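Local coordinates for protein KLLA0E08119p (Kluyveromyces lactis, PDB 3VA7) that probably carboxylates urea to urea-1-carboxylate using ATP, bicarbonate and a carried biotin, this chain being the urea carboxylase portion of a longer bifunctional enzyme, at residues L677-W691 with R703-D715. Residues are numbered along the deposited sequence; the frame is centred on the assembly and turned at random.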
loop_
_atom_site.group_PDB
_atom_site.type_symbol
_atom_site.label_atom_id
_atom_site.label_comp_id
_atom_site.label_asym_id
_atom_site.label_seq_id
_atom_site.Cartn_x
_atom_site.Cartn_y
_atom_site.Cartn_z
ATOM N N LEU A 677 18.914 27.773 21.836
ATOM C CA LEU A 677 17.725 26.944 22.069
ATOM C C LEU A 677 17.652 26.201 23.432
ATOM O O LEU A 677 16.616 26.253 24.094
ATOM C CB LEU A 677 17.554 25.942 20.907
ATOM C CG LEU A 677 17.532 26.656 19.565
ATOM C CD1 LEU A 677 17.917 25.767 18.383
ATOM C CD2 LEU A 677 16.155 27.274 19.394
ATOM N N PHE A 678 18.704 25.466 23.798
ATOM C CA PHE A 678 18.811 24.779 25.110
ATOM C C PHE A 678 19.798 25.451 26.101
ATOM O O PHE A 678 20.854 25.941 25.707
ATOM C CB PHE A 678 19.327 23.368 24.927
ATOM C CG PHE A 678 18.449 22.485 24.103
ATOM C CD1 PHE A 678 18.625 22.405 22.719
ATOM C CD2 PHE A 678 17.468 21.685 24.711
ATOM C CE1 PHE A 678 17.851 21.572 21.951
ATOM C CE2 PHE A 678 16.677 20.837 23.949
ATOM C CZ PHE A 678 16.869 20.778 22.560
ATOM N N LYS A 679 19.508 25.423 27.391
ATOM C CA LYS A 679 20.544 25.841 28.330
ATOM C C LYS A 679 21.762 24.922 28.274
ATOM O O LYS A 679 21.610 23.693 28.132
ATOM C CB LYS A 679 20.012 25.948 29.763
ATOM C CG LYS A 679 19.339 27.272 29.998
ATOM C CD LYS A 679 18.578 27.313 31.315
ATOM C CE LYS A 679 17.618 28.528 31.330
ATOM N NZ LYS A 679 18.080 29.596 30.317
ATOM N N GLU A 680 22.956 25.537 28.356
ATOM C CA GLU A 680 24.250 24.854 28.582
ATOM C C GLU A 680 24.144 23.591 29.411
ATOM O O GLU A 680 24.503 22.527 28.930
ATOM C CB GLU A 680 25.247 25.785 29.284
ATOM C CG GLU A 680 26.296 26.475 28.388
ATOM C CD GLU A 680 27.291 25.479 27.847
ATOM O OE1 GLU A 680 27.547 25.451 26.598
ATOM O OE2 GLU A 680 27.783 24.696 28.705
ATOM N N GLU A 681 23.665 23.693 30.656
ATOM C CA GLU A 681 23.659 22.505 31.533
ATOM C C GLU A 681 22.799 21.387 30.977
ATOM O O GLU A 681 23.163 20.196 31.075
ATOM C CB GLU A 681 23.360 22.791 33.018
ATOM C CG GLU A 681 22.182 23.683 33.341
ATOM C CD GLU A 681 21.691 23.495 34.798
ATOM O OE1 GLU A 681 21.068 24.453 35.333
ATOM O OE2 GLU A 681 21.927 22.401 35.416
ATOM N N TYR A 682 21.683 21.754 30.349
ATOM C CA TYR A 682 20.856 20.713 29.761
ATOM C C TYR A 682 21.568 19.917 28.642
ATOM O O TYR A 682 21.450 18.671 28.590
ATOM C CB TYR A 682 19.438 21.163 29.378
ATOM C CG TYR A 682 18.673 19.948 28.980
ATOM C CD1 TYR A 682 18.275 19.012 29.937
ATOM C CD2 TYR A 682 18.442 19.664 27.630
ATOM C CE1 TYR A 682 17.623 17.850 29.577
ATOM C CE2 TYR A 682 17.784 18.478 27.249
ATOM C CZ TYR A 682 17.376 17.578 28.232
ATOM O OH TYR A 682 16.725 16.428 27.846
ATOM N N ILE A 683 22.315 20.622 27.783
ATOM C CA ILE A 683 23.229 19.960 26.830
ATOM C C ILE A 683 24.233 18.994 27.503
ATOM O O ILE A 683 24.441 17.850 27.040
ATOM C CB ILE A 683 24.015 20.978 25.984
ATOM C CG1 ILE A 683 23.054 22.010 25.361
ATOM C CG2 ILE A 683 24.858 20.238 24.968
ATOM C CD1 ILE A 683 23.734 23.076 24.417
ATOM N N GLU A 684 24.859 19.452 28.585
ATOM C CA GLU A 684 25.674 18.564 29.410
ATOM C C GLU A 684 24.851 17.387 29.893
ATOM O O GLU A 684 25.233 16.238 29.622
ATOM C CB GLU A 684 26.277 19.264 30.633
ATOM C CG GLU A 684 26.655 20.718 30.429
ATOM C CD GLU A 684 27.492 21.250 31.595
ATOM O OE1 GLU A 684 27.808 20.424 32.502
ATOM O OE2 GLU A 684 27.837 22.472 31.593
ATOM N N GLN A 685 23.733 17.648 30.587
ATOM C CA GLN A 685 22.950 16.534 31.130
ATOM C C GLN A 685 22.551 15.593 30.023
ATOM O O GLN A 685 22.499 14.389 30.265
ATOM C CB GLN A 685 21.638 16.948 31.767
ATOM C CG GLN A 685 21.636 18.107 32.710
ATOM C CD GLN A 685 20.260 18.260 33.312
ATOM O OE1 GLN A 685 19.592 17.247 33.610
ATOM N NE2 GLN A 685 19.818 19.505 33.498
ATOM N N PHE A 686 22.276 16.133 28.822
ATOM C CA PHE A 686 21.830 15.327 27.687
ATOM C C PHE A 686 22.794 14.208 27.409
ATOM O O PHE A 686 22.360 13.089 27.138
ATOM C CB PHE A 686 21.597 16.180 26.423
ATOM C CG PHE A 686 21.208 15.380 25.188
ATOM C CD1 PHE A 686 19.864 15.062 24.931
ATOM C CD2 PHE A 686 22.172 14.936 24.292
ATOM C CE1 PHE A 686 19.459 14.328 23.779
ATOM C CE2 PHE A 686 21.812 14.192 23.155
ATOM C CZ PHE A 686 20.434 13.908 22.885
ATOM N N PHE A 687 24.097 14.537 27.461
ATOM C CA PHE A 687 25.196 13.598 27.153
ATOM C C PHE A 687 25.738 12.887 28.406
ATOM O O PHE A 687 26.320 11.796 28.297
ATOM C CB PHE A 687 26.339 14.309 26.451
ATOM C CG PHE A 687 26.019 14.801 25.045
ATOM C CD1 PHE A 687 26.237 13.990 23.933
ATOM C CD2 PHE A 687 25.596 16.111 24.826
ATOM C CE1 PHE A 687 26.002 14.457 22.611
ATOM C CE2 PHE A 687 25.338 16.593 23.513
ATOM C CZ PHE A 687 25.539 15.768 22.403
ATOM N N ASN A 688 25.547 13.498 29.588
ATOM C CA ASN A 688 25.967 12.884 30.844
ATOM C C ASN A 688 25.011 11.788 31.311
ATOM O O ASN A 688 25.475 10.702 31.654
ATOM C CB ASN A 688 26.169 13.912 31.962
ATOM C CG ASN A 688 27.348 14.886 31.706
ATOM O OD1 ASN A 688 28.170 14.718 30.772
ATOM N ND2 ASN A 688 27.425 15.928 32.556
ATOM N N ASP A 689 23.699 12.061 31.342
ATOM C CA ASP A 689 22.702 11.054 31.790
ATOM C C ASP A 689 22.356 9.932 30.798
ATOM O O ASP A 689 22.651 10.033 29.597
ATOM C CB ASP A 689 21.420 11.709 32.293
ATOM C CG ASP A 689 21.696 12.747 33.349
ATOM O OD1 ASP A 689 20.757 13.513 33.692
ATOM O OD2 ASP A 689 22.878 12.832 33.796
ATOM N N LYS A 690 21.777 8.860 31.342
ATOM C CA LYS A 690 21.323 7.751 30.553
ATOM C C LYS A 690 19.872 7.955 30.248
ATOM O O LYS A 690 19.159 8.632 30.983
ATOM C CB LYS A 690 21.527 6.425 31.279
ATOM C CG LYS A 690 22.956 6.180 31.569
ATOM C CD LYS A 690 23.380 4.792 31.285
ATOM C CE LYS A 690 24.454 4.361 32.318
ATOM N NZ LYS A 690 24.924 2.941 32.091
ATOM N N TRP A 691 19.454 7.378 29.133
ATOM C CA TRP A 691 18.093 7.488 28.640
ATOM C C TRP A 691 17.508 6.093 28.637
ATOM O O TRP A 691 18.191 5.139 28.239
ATOM C CB TRP A 691 18.100 8.017 27.203
ATOM C CG TRP A 691 18.465 9.472 27.121
ATOM C CD1 TRP A 691 19.731 10.024 26.901
ATOM C CD2 TRP A 691 17.572 10.570 27.281
ATOM N NE1 TRP A 691 19.644 11.391 26.910
ATOM C CE2 TRP A 691 18.340 11.758 27.145
ATOM C CE3 TRP A 691 16.201 10.668 27.516
ATOM C CZ2 TRP A 691 17.771 13.027 27.247
ATOM C CZ3 TRP A 691 15.632 11.924 27.641
ATOM C CH2 TRP A 691 16.413 13.092 27.499
ATOM N N ARG A 703 11.166 6.053 21.277
ATOM C CA ARG A 703 10.914 7.077 22.297
ATOM C C ARG A 703 11.801 6.888 23.590
ATOM O O ARG A 703 12.148 5.761 23.985
ATOM C CB ARG A 703 9.406 7.109 22.565
ATOM C CG ARG A 703 8.939 8.040 23.657
ATOM C CD ARG A 703 9.085 9.505 23.259
ATOM N NE ARG A 703 8.076 9.912 22.286
ATOM C CZ ARG A 703 7.912 11.163 21.878
ATOM N NH1 ARG A 703 8.724 12.124 22.312
ATOM N NH2 ARG A 703 6.963 11.456 21.012
ATOM N N LEU A 704 12.192 7.990 24.220
ATOM C CA LEU A 704 13.188 7.913 25.317
ATOM C C LEU A 704 12.640 8.530 26.588
ATOM O O LEU A 704 11.868 9.497 26.529
ATOM C CB LEU A 704 14.502 8.624 24.936
ATOM C CG LEU A 704 15.236 8.090 23.685
ATOM C CD1 LEU A 704 16.436 8.914 23.351
ATOM C CD2 LEU A 704 15.640 6.622 23.790
ATOM N N ILE A 705 13.020 7.969 27.732
ATOM C CA ILE A 705 12.676 8.564 29.005
ATOM C C ILE A 705 13.985 9.047 29.640
ATOM O O ILE A 705 14.945 8.277 29.758
ATOM C CB ILE A 705 11.973 7.535 29.960
ATOM C CG1 ILE A 705 10.736 6.890 29.277
ATOM C CG2 ILE A 705 11.532 8.248 31.255
ATOM C CD1 ILE A 705 10.420 5.415 29.674
ATOM N N GLY A 706 14.018 10.311 30.044
ATOM C CA GLY A 706 15.125 10.827 30.817
ATOM C C GLY A 706 14.932 12.267 31.233
ATOM O O GLY A 706 13.801 12.751 31.385
ATOM N N PRO A 707 16.028 12.987 31.406
ATOM C CA PRO A 707 15.924 14.312 32.046
ATOM C C PRO A 707 15.160 15.290 31.191
ATOM O O PRO A 707 15.263 15.247 29.984
ATOM C CB PRO A 707 17.378 14.764 32.173
ATOM C CG PRO A 707 18.153 13.955 31.063
ATOM C CD PRO A 707 17.333 12.720 30.762
ATOM N N LYS A 708 14.438 16.195 31.826
ATOM C CA LYS A 708 13.566 17.129 31.143
ATOM C C LYS A 708 14.354 18.326 30.705
ATOM O O LYS A 708 15.240 18.710 31.385
ATOM C CB LYS A 708 12.401 17.524 32.065
ATOM C CG LYS A 708 11.543 16.323 32.512
ATOM C CD LYS A 708 11.053 15.407 31.330
ATOM C CE LYS A 708 10.513 14.050 31.816
ATOM N NZ LYS A 708 9.521 14.172 32.971
ATOM N N PRO A 709 14.037 18.927 29.555
ATOM C CA PRO A 709 14.878 20.052 29.040
ATOM C C PRO A 709 14.760 21.383 29.750
ATOM O O PRO A 709 13.711 21.709 30.318
ATOM C CB PRO A 709 14.412 20.235 27.579
ATOM C CG PRO A 709 13.668 18.978 27.246
ATOM C CD PRO A 709 13.072 18.458 28.548
ATOM N N LYS A 710 15.836 22.154 29.697
ATOM C CA LYS A 710 15.765 23.509 30.156
ATOM C C LYS A 710 15.971 24.346 28.928
ATOM O O LYS A 710 16.991 24.246 28.242
ATOM C CB LYS A 710 16.815 23.803 31.245
ATOM C CG LYS A 710 17.010 22.709 32.288
ATOM C CD LYS A 710 18.167 23.044 33.186
ATOM C CE LYS A 710 17.842 22.717 34.634
ATOM N NZ LYS A 710 18.101 21.320 34.941
ATOM N N TRP A 711 14.963 25.138 28.627
ATOM C CA TRP A 711 14.902 25.867 27.393
ATOM C C TRP A 711 15.524 27.271 27.471
ATOM O O TRP A 711 15.454 27.948 28.479
ATOM C CB TRP A 711 13.452 25.936 26.928
ATOM C CG TRP A 711 12.848 24.591 26.721
ATOM C CD1 TRP A 711 11.896 23.983 27.504
ATOM C CD2 TRP A 711 13.156 23.656 25.680
ATOM N NE1 TRP A 711 11.573 22.746 26.999
ATOM C CE2 TRP A 711 12.323 22.519 25.876
ATOM C CE3 TRP A 711 14.018 23.679 24.572
ATOM C CZ2 TRP A 711 12.339 21.416 25.012
ATOM C CZ3 TRP A 711 14.034 22.560 23.705
ATOM C CH2 TRP A 711 13.211 21.445 23.946
ATOM N N ALA A 712 16.135 27.699 26.379
ATOM C CA ALA A 712 16.800 28.980 26.330
ATOM C C ALA A 712 15.801 30.019 25.983
ATOM O O ALA A 712 16.059 31.172 26.176
ATOM C CB ALA A 712 17.957 28.972 25.294
ATOM N N ARG A 713 14.678 29.626 25.411
ATOM C CA ARG A 713 13.652 30.584 25.019
ATOM C C ARG A 713 12.457 30.306 25.914
ATOM O O ARG A 713 12.353 29.216 26.507
ATOM C CB ARG A 713 13.265 30.443 23.532
ATOM C CG ARG A 713 14.386 30.550 22.521
ATOM C CD ARG A 713 13.835 30.376 21.115
ATOM N NE ARG A 713 13.268 29.043 20.930
ATOM C CZ ARG A 713 12.611 28.603 19.849
ATOM N NH1 ARG A 713 12.422 29.374 18.804
ATOM N NH2 ARG A 713 12.121 27.365 19.816
ATOM N N SER A 714 11.570 31.296 26.019
ATOM C CA SER A 714 10.408 31.217 26.895
ATOM C C SER A 714 9.258 30.532 26.153
ATOM O O SER A 714 8.394 29.895 26.792
ATOM C CB SER A 714 9.989 32.622 27.359
ATOM O OG SER A 714 9.525 33.446 26.281
ATOM N N ASP A 715 9.252 30.694 24.813
ATOM C CA ASP A 715 8.326 30.046 23.866
ATOM C C ASP A 715 8.942 29.982 22.460
ATOM O O ASP A 715 10.035 30.499 22.252
ATOM C CB ASP A 715 6.979 30.775 23.812
ATOM C CG ASP A 715 7.115 32.270 23.486
ATOM O OD1 ASP A 715 7.183 33.019 24.477
ATOM O OD2 ASP A 715 7.134 32.677 22.288
HETATM O O HOH W 1 14.128 27.221 23.212
#
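Ala-712 N hydrogen-bonds to Leu-677 O at 2.7 Å and Lys-679 N to Lys-710 O at 2.9 Å, anchoring the two segments around a single beta bridge between Phe-678 and Trp-711. Leu-677 O also accepts from a water that is bound in turn by Arg-713 NE. The hydroxyl of Tyr-682 donates to Pro-707 O at 2.8 Å, reaching it from above the carbonyl plane; CG anti to the backbone N (chi1 -172°) swings the phenol from helix 680-688 across the extended chain. Pro-709 CA sits over the centre of this ring, a CH-pi contact of 3.4 Å to the centroid. A leucine here would probably leave Pro-707 O without this donor and take the aromatic face from under Pro-709 CA. In the carboxyltransferase domain, helix 680-688 packs on the extended segment that leaves strand 701-705, carrying Pro-707 and Pro-709; the side chain of Leu-704 is about 10 Å from the bound biotin group. Trp-691 NE1 donates a hydrogen bond to Phe-686 O at 3.2 Å, in the carbonyl plane and on a lone pair; Pro-707 CD packs on one indole face and Leu-704 CD1 on the opposite one. At the margin, Lys-710 NZ stays 4.0 Å from Glu-681 OE2, too far for a salt bridge.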